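Local coordinates for protein glutathionyl-hydroquinone reductase PcpF (Sphingobium chlorophenolicum, PDB 4FQU) that catalyses the glutathione-dependent reduction of glutathionyl-hydroquinones to hydroquinones, including chlorinated ones formed during the breakdown of the pollutant pentachlorophenol, at residues L3-V8 / R22-E27; E27-G32 / P114-R119; G82-T87 / A102-Q107; Q107-A112 / K131-N136. All blocks are in the same frame, centred on the assembly; numbering follows the deposited sequence.

Contact 1. Residues L3-V8 / R22-E27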
# COMPACT_ATOMS: atom_id res chain seq x y z
N LEU A 3 13.09 -1.74 24.37
CA LEU A 3 12.60 -1.29 25.66
C LEU A 3 13.76 -0.90 26.55
O LEU A 3 14.91 -1.28 26.31
CB LEU A 3 11.83 -2.39 26.39
CG LEU A 3 10.57 -2.98 25.79
CD1 LEU A 3 9.97 -3.87 26.80
CD2 LEU A 3 9.59 -1.92 25.43
N LEU A 4 13.48 -0.13 27.58
CA LEU A 4 14.50 0.04 28.59
C LEU A 4 14.21 -1.00 29.64
O LEU A 4 13.12 -1.08 30.16
CB LEU A 4 14.50 1.46 29.16
CG LEU A 4 15.38 2.44 28.38
CD1 LEU A 4 15.36 3.78 29.06
CD2 LEU A 4 16.81 1.96 28.31
N ILE A 5 15.20 -1.82 29.96
CA ILE A 5 14.92 -2.91 30.90
C ILE A 5 15.46 -2.67 32.28
O ILE A 5 14.74 -2.89 33.24
CB ILE A 5 15.38 -4.27 30.40
CG1 ILE A 5 14.26 -5.26 30.64
CG2 ILE A 5 16.74 -4.62 31.01
CD1 ILE A 5 13.02 -4.89 29.91
N ASP A 6 16.68 -2.23 32.44
CA ASP A 6 17.01 -1.86 33.80
C ASP A 6 17.91 -0.68 33.62
O ASP A 6 18.95 -0.59 34.23
CB ASP A 6 17.67 -3.03 34.57
CG ASP A 6 16.67 -3.84 35.46
OD1 ASP A 6 16.61 -5.09 35.36
OD2 ASP A 6 15.98 -3.25 36.30
N GLY A 7 17.49 0.23 32.77
CA GLY A 7 18.36 1.31 32.37
C GLY A 7 19.20 0.81 31.19
O GLY A 7 20.14 1.47 30.71
N VAL A 8 18.88 -0.38 30.71
CA VAL A 8 19.66 -0.83 29.60
C VAL A 8 18.80 -0.98 28.40
O VAL A 8 17.67 -1.39 28.50
CB VAL A 8 20.33 -2.13 29.92
CG1 VAL A 8 20.96 -2.72 28.67
CG2 VAL A 8 21.35 -1.86 30.96
N ARG A 22 9.62 -11.44 34.61
CA ARG A 22 9.56 -10.01 34.92
C ARG A 22 8.55 -9.30 34.02
O ARG A 22 8.71 -9.29 32.79
CB ARG A 22 10.95 -9.37 34.73
CG ARG A 22 11.20 -8.01 35.44
CD ARG A 22 12.72 -7.62 35.41
NE ARG A 22 13.06 -6.27 35.85
CZ ARG A 22 12.18 -5.31 36.13
NH1 ARG A 22 10.86 -5.51 36.03
NH2 ARG A 22 12.62 -4.12 36.52
N PHE A 23 7.53 -8.70 34.64
CA PHE A 23 6.52 -7.88 33.95
C PHE A 23 7.02 -6.46 33.68
O PHE A 23 7.60 -5.83 34.59
CB PHE A 23 5.26 -7.78 34.82
CG PHE A 23 4.05 -7.12 34.15
CD1 PHE A 23 3.26 -7.82 33.25
CD2 PHE A 23 3.68 -5.83 34.48
CE1 PHE A 23 2.17 -7.24 32.66
CE2 PHE A 23 2.59 -5.27 33.88
CZ PHE A 23 1.83 -5.99 32.98
N VAL A 24 6.79 -5.97 32.46
CA VAL A 24 7.14 -4.61 32.03
C VAL A 24 5.92 -3.70 31.68
O VAL A 24 5.13 -4.00 30.78
CB VAL A 24 8.10 -4.64 30.82
CG1 VAL A 24 8.17 -3.31 30.14
CG2 VAL A 24 9.47 -5.09 31.26
N ARG A 25 5.78 -2.58 32.41
CA ARG A 25 4.67 -1.65 32.23
C ARG A 25 4.86 -0.95 30.91
O ARG A 25 5.92 -0.38 30.67
CB ARG A 25 4.60 -0.62 33.40
CG ARG A 25 4.11 -1.20 34.75
CD ARG A 25 3.81 -0.15 35.83
NE ARG A 25 2.86 0.87 35.34
CZ ARG A 25 2.98 2.20 35.53
NH1 ARG A 25 4.01 2.70 36.23
NH2 ARG A 25 2.04 3.03 35.03
N LYS A 26 3.86 -0.97 30.03
CA LYS A 26 4.04 -0.42 28.69
C LYS A 26 3.36 0.95 28.49
O LYS A 26 3.53 1.63 27.48
CB LYS A 26 3.52 -1.42 27.64
CG LYS A 26 4.01 -2.85 27.83
CD LYS A 26 5.31 -3.14 27.10
CE LYS A 26 5.43 -4.62 26.80
NZ LYS A 26 6.53 -4.91 25.83
N GLU A 27 2.56 1.34 29.45
CA GLU A 27 1.85 2.60 29.38
C GLU A 27 2.78 3.80 29.57
O GLU A 27 3.97 3.65 29.86
CB GLU A 27 0.72 2.62 30.43
CG GLU A 27 1.19 2.35 31.85
CD GLU A 27 1.16 0.86 32.26
OE1 GLU A 27 1.15 0.63 33.49
OE2 GLU A 27 1.16 -0.05 31.40
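The guanidinium of R22 meets D6 at its edge, where D6 OD2 lies near the guanidinium plane and 3.5 Å from R22 NH2. This is a salt bridge with a weak hydrogen bond in it, nearly straight at 167°. The carboxylate is turned 48° out of the plane of the guanidinium. I5 O approaches the same group obliquely.

The contact joins a short antiparallel beta hairpin, strands 3-4 and 9-10, to the long loop that precedes strand 45-49 of the thioredoxin-like domain. I5 N bonds V8 O (2.9 Å) within the turn of the hairpin.

Next to the salt bridge is an apolar patch built round V24. V24 CG1 is anti to the backbone N and V24 CG2 anti to the carbonyl carbon, which splits the two methyls between L3 and I5. V24 CG1 meets L3 CD1 tip to tip at 3.8 Å. V24 CG2 takes I5 CD1 at 3.8 Å, with the two side chains at about a right angle. L3, I5 and V24 are buried, whereas D6, R22 and K26 are exposed, so the charged groups border the apolar ones. T117 lies alongside: its side chain touches V24 and R22, and its OG1 hydrogen-bonds I5 O. K26 lies close to R119, a probable glutathione-binding residue. The chain of K26 bends at chi2 (-90°), and this brings its NZ across L3 to 3.7 Å from L3 CD1.

Contact 2. Residues E27-G32 / P114-R119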
# COMPACT_ATOMS: atom_id res chain seq x y z
N GLU A 27 2.56 1.34 29.45
CA GLU A 27 1.85 2.60 29.38
C GLU A 27 2.78 3.80 29.57
O GLU A 27 3.97 3.65 29.86
CB GLU A 27 0.72 2.62 30.43
CG GLU A 27 1.19 2.35 31.85
CD GLU A 27 1.16 0.86 32.26
OE1 GLU A 27 1.15 0.63 33.49
OE2 GLU A 27 1.16 -0.05 31.40
N SER A 28 2.23 5.00 29.42
CA SER A 28 2.99 6.20 29.75
C SER A 28 3.15 6.29 31.27
O SER A 28 2.16 6.44 31.99
CB SER A 28 2.26 7.41 29.20
OG SER A 28 1.67 7.09 27.97
N GLN A 29 4.36 6.20 31.78
CA GLN A 29 4.49 6.17 33.23
C GLN A 29 4.67 7.52 33.93
O GLN A 29 5.02 7.53 35.10
CB GLN A 29 5.66 5.29 33.64
CG GLN A 29 5.63 3.88 33.12
CD GLN A 29 6.89 3.14 33.48
OE1 GLN A 29 7.48 2.46 32.63
NE2 GLN A 29 7.34 3.29 34.75
N TYR A 30 4.47 8.64 33.25
CA TYR A 30 4.76 9.94 33.85
C TYR A 30 3.56 10.82 33.65
O TYR A 30 3.45 11.44 32.60
CB TYR A 30 5.96 10.57 33.17
CG TYR A 30 7.24 9.88 33.52
CD1 TYR A 30 7.77 9.98 34.78
CD2 TYR A 30 7.93 9.12 32.59
CE1 TYR A 30 8.95 9.35 35.11
CE2 TYR A 30 9.12 8.45 32.92
CZ TYR A 30 9.63 8.57 34.19
OH TYR A 30 10.82 7.94 34.56
N ARG A 31 2.67 10.88 34.63
CA ARG A 31 1.39 11.56 34.42
C ARG A 31 1.24 12.82 35.26
O ARG A 31 0.18 13.05 35.87
CB ARG A 31 0.23 10.62 34.70
CG ARG A 31 0.42 9.24 34.15
CD ARG A 31 0.58 9.37 32.73
NE ARG A 31 0.09 8.20 32.02
CZ ARG A 31 -1.19 8.02 31.73
NH1 ARG A 31 -2.05 8.95 32.13
NH2 ARG A 31 -1.60 6.94 31.05
N GLY A 32 2.29 13.64 35.27
CA GLY A 32 2.32 14.86 36.06
C GLY A 32 1.74 16.02 35.30
O GLY A 32 1.18 15.82 34.22
N PRO A 114 17.96 5.97 36.52
CA PRO A 114 18.97 5.14 35.89
C PRO A 114 18.61 3.70 35.70
O PRO A 114 19.26 3.00 34.89
CB PRO A 114 20.13 5.27 36.85
CG PRO A 114 19.99 6.61 37.37
CD PRO A 114 18.52 6.64 37.69
N THR A 115 17.57 3.24 36.39
CA THR A 115 17.18 1.85 36.26
C THR A 115 15.86 1.69 35.53
O THR A 115 15.36 0.58 35.41
CB THR A 115 17.10 1.20 37.64
OG1 THR A 115 16.37 2.06 38.53
CG2 THR A 115 18.50 1.00 38.16
N TYR A 116 15.30 2.80 35.06
CA TYR A 116 14.01 2.82 34.38
C TYR A 116 13.68 1.59 33.55
O TYR A 116 14.44 1.19 32.69
CB TYR A 116 13.91 4.06 33.50
CG TYR A 116 12.63 4.15 32.70
CD1 TYR A 116 11.47 4.71 33.23
CD2 TYR A 116 12.58 3.68 31.40
CE1 TYR A 116 10.28 4.80 32.48
CE2 TYR A 116 11.39 3.78 30.66
CZ TYR A 116 10.25 4.34 31.21
OH TYR A 116 9.11 4.43 30.45
N THR A 117 12.53 1.00 33.81
CA THR A 117 12.03 -0.07 32.96
C THR A 117 10.75 0.36 32.29
O THR A 117 9.75 0.55 32.97
CB THR A 117 11.65 -1.30 33.78
OG1 THR A 117 12.65 -1.56 34.78
CG2 THR A 117 11.44 -2.48 32.85
N GLY A 118 10.77 0.51 30.97
CA GLY A 118 9.52 0.71 30.28
C GLY A 118 9.70 1.05 28.83
O GLY A 118 10.79 0.86 28.29
N ARG A 119 8.67 1.56 28.17
CA ARG A 119 8.95 1.94 26.80
C ARG A 119 9.61 3.32 26.77
O ARG A 119 9.62 4.03 27.77
CB ARG A 119 7.73 1.84 25.91
CG ARG A 119 6.73 0.85 26.40
CD ARG A 119 5.53 0.89 25.51
NE ARG A 119 6.00 0.74 24.15
CZ ARG A 119 5.49 1.38 23.12
NH1 ARG A 119 4.46 2.23 23.30
NH2 ARG A 119 6.02 1.15 21.91
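Y116, whose ring lies against Q29 and Y30, gives its hydroxyl proton to R119 O, with 2.8 Å between Y116 OH and R119 O. The acceptor lies at the edge of the ring, and the donor sits in the carbonyl plane. The bond folds the 114-119 loop back on itself and fixes the far end of the ring. Y116 CG is anti to the backbone N (chi1 177°), which sends the ring toward the 27-32 loop.

Q29 comes from the opposite direction. Its amide is nearly parallel to the ring, 16° apart, with Q29 CD 3.9 Å from Y116 CE1. Y30 crosses the same ring at a slant, its CE2 3.9 Å from Y116 CE1 and its OH 3.6 Å from Y116 CD1. A leucine in place of Y116 would probably leave R119 O without this donor and deprive Q29 and Y30 of the ring they pack against.

R119 is probably a glutathione-binding residue, and its carbonyl is held by Y116. The contact joins the loop before strand 45-49 to the loop between helix 106-112 and strand 124-127. Y116 also meets the ring of Y109 on that helix and touches L4 of strand 3-4.

Contact 3. Residues G82-T87 / A102-Q107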
# COMPACT_ATOMS: atom_id res chain seq x y z
N GLY A 82 15.80 2.68 14.55
CA GLY A 82 16.46 1.38 14.44
C GLY A 82 16.83 0.69 15.76
O GLY A 82 16.05 0.68 16.72
N GLU A 83 18.03 0.11 15.80
CA GLU A 83 18.48 -0.69 16.94
C GLU A 83 18.26 -0.00 18.25
O GLU A 83 17.91 -0.66 19.25
CB GLU A 83 19.97 -0.97 16.85
CG GLU A 83 20.40 -1.96 15.81
CD GLU A 83 21.90 -2.11 15.79
OE1 GLU A 83 22.36 -3.28 15.65
OE2 GLU A 83 22.62 -1.07 15.91
N ASN A 84 18.52 1.31 18.26
CA ASN A 84 18.45 2.12 19.47
C ASN A 84 17.14 2.89 19.59
O ASN A 84 16.93 3.67 20.50
CB ASN A 84 19.65 3.08 19.56
CG ASN A 84 21.00 2.36 19.44
OD1 ASN A 84 21.51 2.21 18.34
ND2 ASN A 84 21.59 1.95 20.58
N GLY A 85 16.22 2.67 18.68
CA GLY A 85 15.00 3.45 18.75
C GLY A 85 15.21 4.91 18.41
O GLY A 85 16.15 5.28 17.71
N TRP A 86 14.31 5.75 18.89
CA TRP A 86 14.39 7.15 18.52
C TRP A 86 15.73 7.69 18.95
O TRP A 86 16.13 7.50 20.10
CB TRP A 86 13.29 7.92 19.22
CG TRP A 86 11.87 7.62 18.82
CD1 TRP A 86 10.89 7.18 19.64
CD2 TRP A 86 11.27 7.80 17.52
NE1 TRP A 86 9.72 7.05 18.93
CE2 TRP A 86 9.92 7.43 17.64
CE3 TRP A 86 11.73 8.21 16.29
CZ2 TRP A 86 9.04 7.48 16.57
CZ3 TRP A 86 10.83 8.25 15.20
CH2 TRP A 86 9.52 7.88 15.36
N THR A 87 16.41 8.38 18.05
CA THR A 87 17.80 8.82 18.21
C THR A 87 17.87 10.30 17.84
O THR A 87 17.00 10.82 17.16
CB THR A 87 18.74 8.07 17.24
OG1 THR A 87 19.53 9.02 16.55
CG2 THR A 87 17.98 7.44 16.13
N ALA A 102 22.04 13.94 24.48
CA ALA A 102 21.86 12.50 24.33
C ALA A 102 21.98 12.13 22.89
O ALA A 102 21.55 12.89 22.04
CB ALA A 102 20.51 12.12 24.82
N ASP A 103 22.54 10.96 22.60
CA ASP A 103 22.55 10.47 21.24
C ASP A 103 21.21 9.78 20.97
O ASP A 103 20.62 9.90 19.89
CB ASP A 103 23.68 9.47 20.99
CG ASP A 103 25.06 10.04 21.24
OD1 ASP A 103 25.63 10.64 20.30
OD2 ASP A 103 25.61 9.84 22.36
N TYR A 104 20.72 9.08 21.99
CA TYR A 104 19.51 8.30 21.88
C TYR A 104 18.42 8.78 22.83
O TYR A 104 18.72 9.18 23.96
CB TYR A 104 19.85 6.87 22.23
CG TYR A 104 21.00 6.35 21.45
CD1 TYR A 104 20.97 6.36 20.08
CD2 TYR A 104 22.13 5.85 22.08
CE1 TYR A 104 22.02 5.88 19.34
CE2 TYR A 104 23.19 5.38 21.35
CZ TYR A 104 23.14 5.39 19.96
OH TYR A 104 24.18 4.91 19.16
N LEU A 105 17.16 8.72 22.39
CA LEU A 105 16.04 9.16 23.23
C LEU A 105 16.03 8.41 24.52
O LEU A 105 15.83 9.01 25.55
CB LEU A 105 14.69 9.01 22.53
CG LEU A 105 13.39 9.45 23.22
CD1 LEU A 105 13.31 10.93 23.44
CD2 LEU A 105 12.19 9.00 22.37
N TYR A 106 16.27 7.10 24.47
CA TYR A 106 16.38 6.30 25.70
C TYR A 106 17.28 6.93 26.77
O TYR A 106 16.98 6.86 27.94
CB TYR A 106 16.68 4.80 25.44
CG TYR A 106 18.10 4.36 25.08
CD1 TYR A 106 19.15 4.51 25.95
CD2 TYR A 106 18.36 3.73 23.87
CE1 TYR A 106 20.43 4.07 25.64
CE2 TYR A 106 19.64 3.31 23.53
CZ TYR A 106 20.66 3.48 24.43
OH TYR A 106 21.92 3.07 24.11
N GLN A 107 18.36 7.60 26.37
CA GLN A 107 19.20 8.32 27.34
C GLN A 107 18.50 9.49 28.06
O GLN A 107 19.05 9.98 29.06
CB GLN A 107 20.48 8.87 26.70
CG GLN A 107 21.51 7.88 26.33
CD GLN A 107 22.42 8.41 25.28
OE1 GLN A 107 21.98 8.94 24.26
NE2 GLN A 107 23.71 8.31 25.52
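N84 and Y104 make the central pair: the N84 amide lies stacked on one face of the Y104 ring, the two planes only 7° apart. N84 CB is over the same face, 3.9 Å from the ring centroid and 24° off the normal, a CH-pi contact. D103 CB covers the opposite face, and T87 CB stands at the ring edge, 4.0 Å from Y104 CD1. A serine in place of Y104 would probably leave the N84 amide without the face it stacks on and T87 without its neighbour at the ring edge.

Y106 comes in beside this pair, its CG between its backbone N and carbonyl carbon, which brings the ring to N84. N84 ND2 lies near the plane of that ring, 3.7 Å from Y106 OH. W86 and L105 run side by side, with W86 CB 3.5 Å from L105 CD2. L105 N donates to W86 O at 2.8 Å, and T87 and Y104 form a single beta bridge.

Further out, a type I turn from G82 to G85 presents N84. Q107 OE1 accepts Y104 N at 2.6 Å, nearly straight (173°), and so holds the chain at the start of helix 106-112. W9 stacks on Y106, and H284 of helix 278-287 stacks on W86.

W86 probably binds glutathione, and its side chain is about 5 Å from that of C53, the probable nucleophile. L105 touches I122 of the same site. The L105 N bond and the L105 side chain hold the base of W86, while the end of the indole leads away from 102-107, consistent with binding glutathione.

Contact 4. Residues Q107-A112 / K131-N136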
# COMPACT_ATOMS: atom_id res chain seq x y z
N GLN A 107 18.36 7.60 26.37
CA GLN A 107 19.20 8.32 27.34
C GLN A 107 18.50 9.49 28.06
O GLN A 107 19.05 9.98 29.06
CB GLN A 107 20.48 8.87 26.70
CG GLN A 107 21.51 7.88 26.33
CD GLN A 107 22.42 8.41 25.28
OE1 GLN A 107 21.98 8.94 24.26
NE2 GLN A 107 23.71 8.31 25.52
N VAL A 108 17.36 9.97 27.56
CA VAL A 108 16.63 11.02 28.25
C VAL A 108 15.94 10.39 29.44
O VAL A 108 16.04 10.88 30.56
CB VAL A 108 15.58 11.72 27.37
CG1 VAL A 108 14.81 12.77 28.19
CG2 VAL A 108 16.22 12.39 26.18
N TYR A 109 15.26 9.27 29.21
CA TYR A 109 14.59 8.57 30.32
C TYR A 109 15.55 8.21 31.42
O TYR A 109 15.21 8.29 32.61
CB TYR A 109 13.87 7.32 29.84
CG TYR A 109 12.57 7.63 29.11
CD1 TYR A 109 12.56 8.04 27.77
CD2 TYR A 109 11.37 7.53 29.76
CE1 TYR A 109 11.39 8.31 27.11
CE2 TYR A 109 10.19 7.81 29.11
CZ TYR A 109 10.19 8.20 27.80
OH TYR A 109 8.97 8.47 27.23
N THR A 110 16.75 7.85 31.02
CA THR A 110 17.75 7.25 31.90
C THR A 110 18.56 8.29 32.65
O THR A 110 19.15 8.05 33.71
CB THR A 110 18.68 6.37 31.09
OG1 THR A 110 18.81 5.13 31.77
CG2 THR A 110 20.08 7.03 30.86
N ALA A 111 18.57 9.48 32.08
CA ALA A 111 19.32 10.57 32.69
C ALA A 111 18.65 10.93 33.98
O ALA A 111 19.29 11.32 34.92
CB ALA A 111 19.34 11.77 31.76
N ALA A 112 17.33 10.75 33.98
CA ALA A 112 16.46 11.05 35.10
C ALA A 112 16.37 9.93 36.15
O ALA A 112 16.36 10.20 37.32
CB ALA A 112 15.07 11.36 34.56
N LYS A 131 14.82 18.45 36.47
CA LYS A 131 15.70 17.56 35.72
C LYS A 131 15.11 16.17 35.57
O LYS A 131 15.69 15.20 35.99
CB LYS A 131 17.08 17.50 36.38
CG LYS A 131 17.91 18.77 36.21
CD LYS A 131 19.18 18.75 37.01
CE LYS A 131 20.05 19.98 36.64
NZ LYS A 131 20.89 19.84 35.35
N ARG A 132 13.93 16.10 34.96
CA ARG A 132 13.12 14.88 34.94
C ARG A 132 11.92 15.05 34.02
O ARG A 132 11.66 16.18 33.57
CB ARG A 132 12.58 14.58 36.33
CG ARG A 132 11.57 15.57 36.81
CD ARG A 132 11.11 15.14 38.17
NE ARG A 132 9.98 15.92 38.64
CZ ARG A 132 8.72 15.64 38.33
NH1 ARG A 132 8.45 14.60 37.53
NH2 ARG A 132 7.73 16.40 38.80
N ILE A 133 11.23 13.94 33.75
CA ILE A 133 9.99 13.97 32.97
C ILE A 133 8.72 14.37 33.73
O ILE A 133 8.35 13.77 34.74
CB ILE A 133 9.72 12.66 32.27
CG1 ILE A 133 10.80 12.45 31.20
CG2 ILE A 133 8.30 12.70 31.70
CD1 ILE A 133 10.65 11.25 30.33
N LEU A 134 8.05 15.39 33.24
CA LEU A 134 6.91 15.84 33.98
C LEU A 134 5.75 14.99 33.57
O LEU A 134 4.95 14.61 34.39
CB LEU A 134 6.61 17.30 33.71
CG LEU A 134 5.24 17.57 34.36
CD1 LEU A 134 5.42 17.66 35.82
CD2 LEU A 134 4.56 18.78 33.81
N ASN A 135 5.65 14.72 32.29
CA ASN A 135 4.50 14.00 31.78
C ASN A 135 4.79 13.64 30.35
O ASN A 135 5.42 14.42 29.66
CB ASN A 135 3.25 14.83 31.93
CG ASN A 135 2.02 14.16 31.37
OD1 ASN A 135 2.04 13.67 30.24
ND2 ASN A 135 0.91 14.18 32.13
N ASN A 136 4.42 12.43 29.93
CA ASN A 136 4.80 11.92 28.62
C ASN A 136 3.69 11.08 28.04
O ASN A 136 3.93 10.06 27.39
CB ASN A 136 6.09 11.11 28.66
CG ASN A 136 5.96 9.81 29.43
OD1 ASN A 136 6.67 8.84 29.15
ND2 ASN A 136 5.06 9.78 30.40
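Y109 and I133 make the main apolar contact. I133 CD1 lies over one face of the Y109 ring, offset toward the rim, 3.9 Å from the ring centroid and 20° off the normal, a CH-pi contact. The nearest ring carbon is Y109 CE2, 3.7 Å from I133 CD1. I133 CG1 is anti to the carbonyl carbon (chi1 -67°), and the extended branch beyond it carries the methyl to the ring. At the end of the helix, the methyl of A112 rests on the strand backbone, with A112 CB 4.0 Å from R132 CA.

The polar part lies at the ring edge. Y109 OH is 3.0 Å from N136 OD1, and the N136 amide is turned 58° from the ring. The same hydroxyl is hydrogen-bonded to T121 O, in a probable glutathione-binding stretch. N136 ND2 has a weak bond to Y30 O.

The contact sets helix 106-112 against edge strand 132-135 of the mixed sheet in the thioredoxin-like domain. A classic beta bulge at L134 and N135, opposite L125, breaks this strand. I124 of the adjacent strand 124-127 touches both Y109 and I133, so the helix packs over both strands.

From the N terminus, contact 1 closes the first loop, bringing 22-27 back to the hairpin. E27 ends that loop and opens the one closed by contact 2 at 114-119. Contact 3, nested inside it, closes the loop between 87 and 102. Contact 4 follows, sharing Q107, and closes the stretch from helix 106-112 through strand 124-127 to strand 132-135. Its segments alternate with those of contact 2, so these two cross. Contacts 1 and 2 meet where L4 O probably bonds G118 N, contacts 2 and 4 where Y30 O probably bonds N136 N. Together they tie the N-terminal hairpin and its following loop to the helix, loops and edge strand of the thioredoxin-like domain.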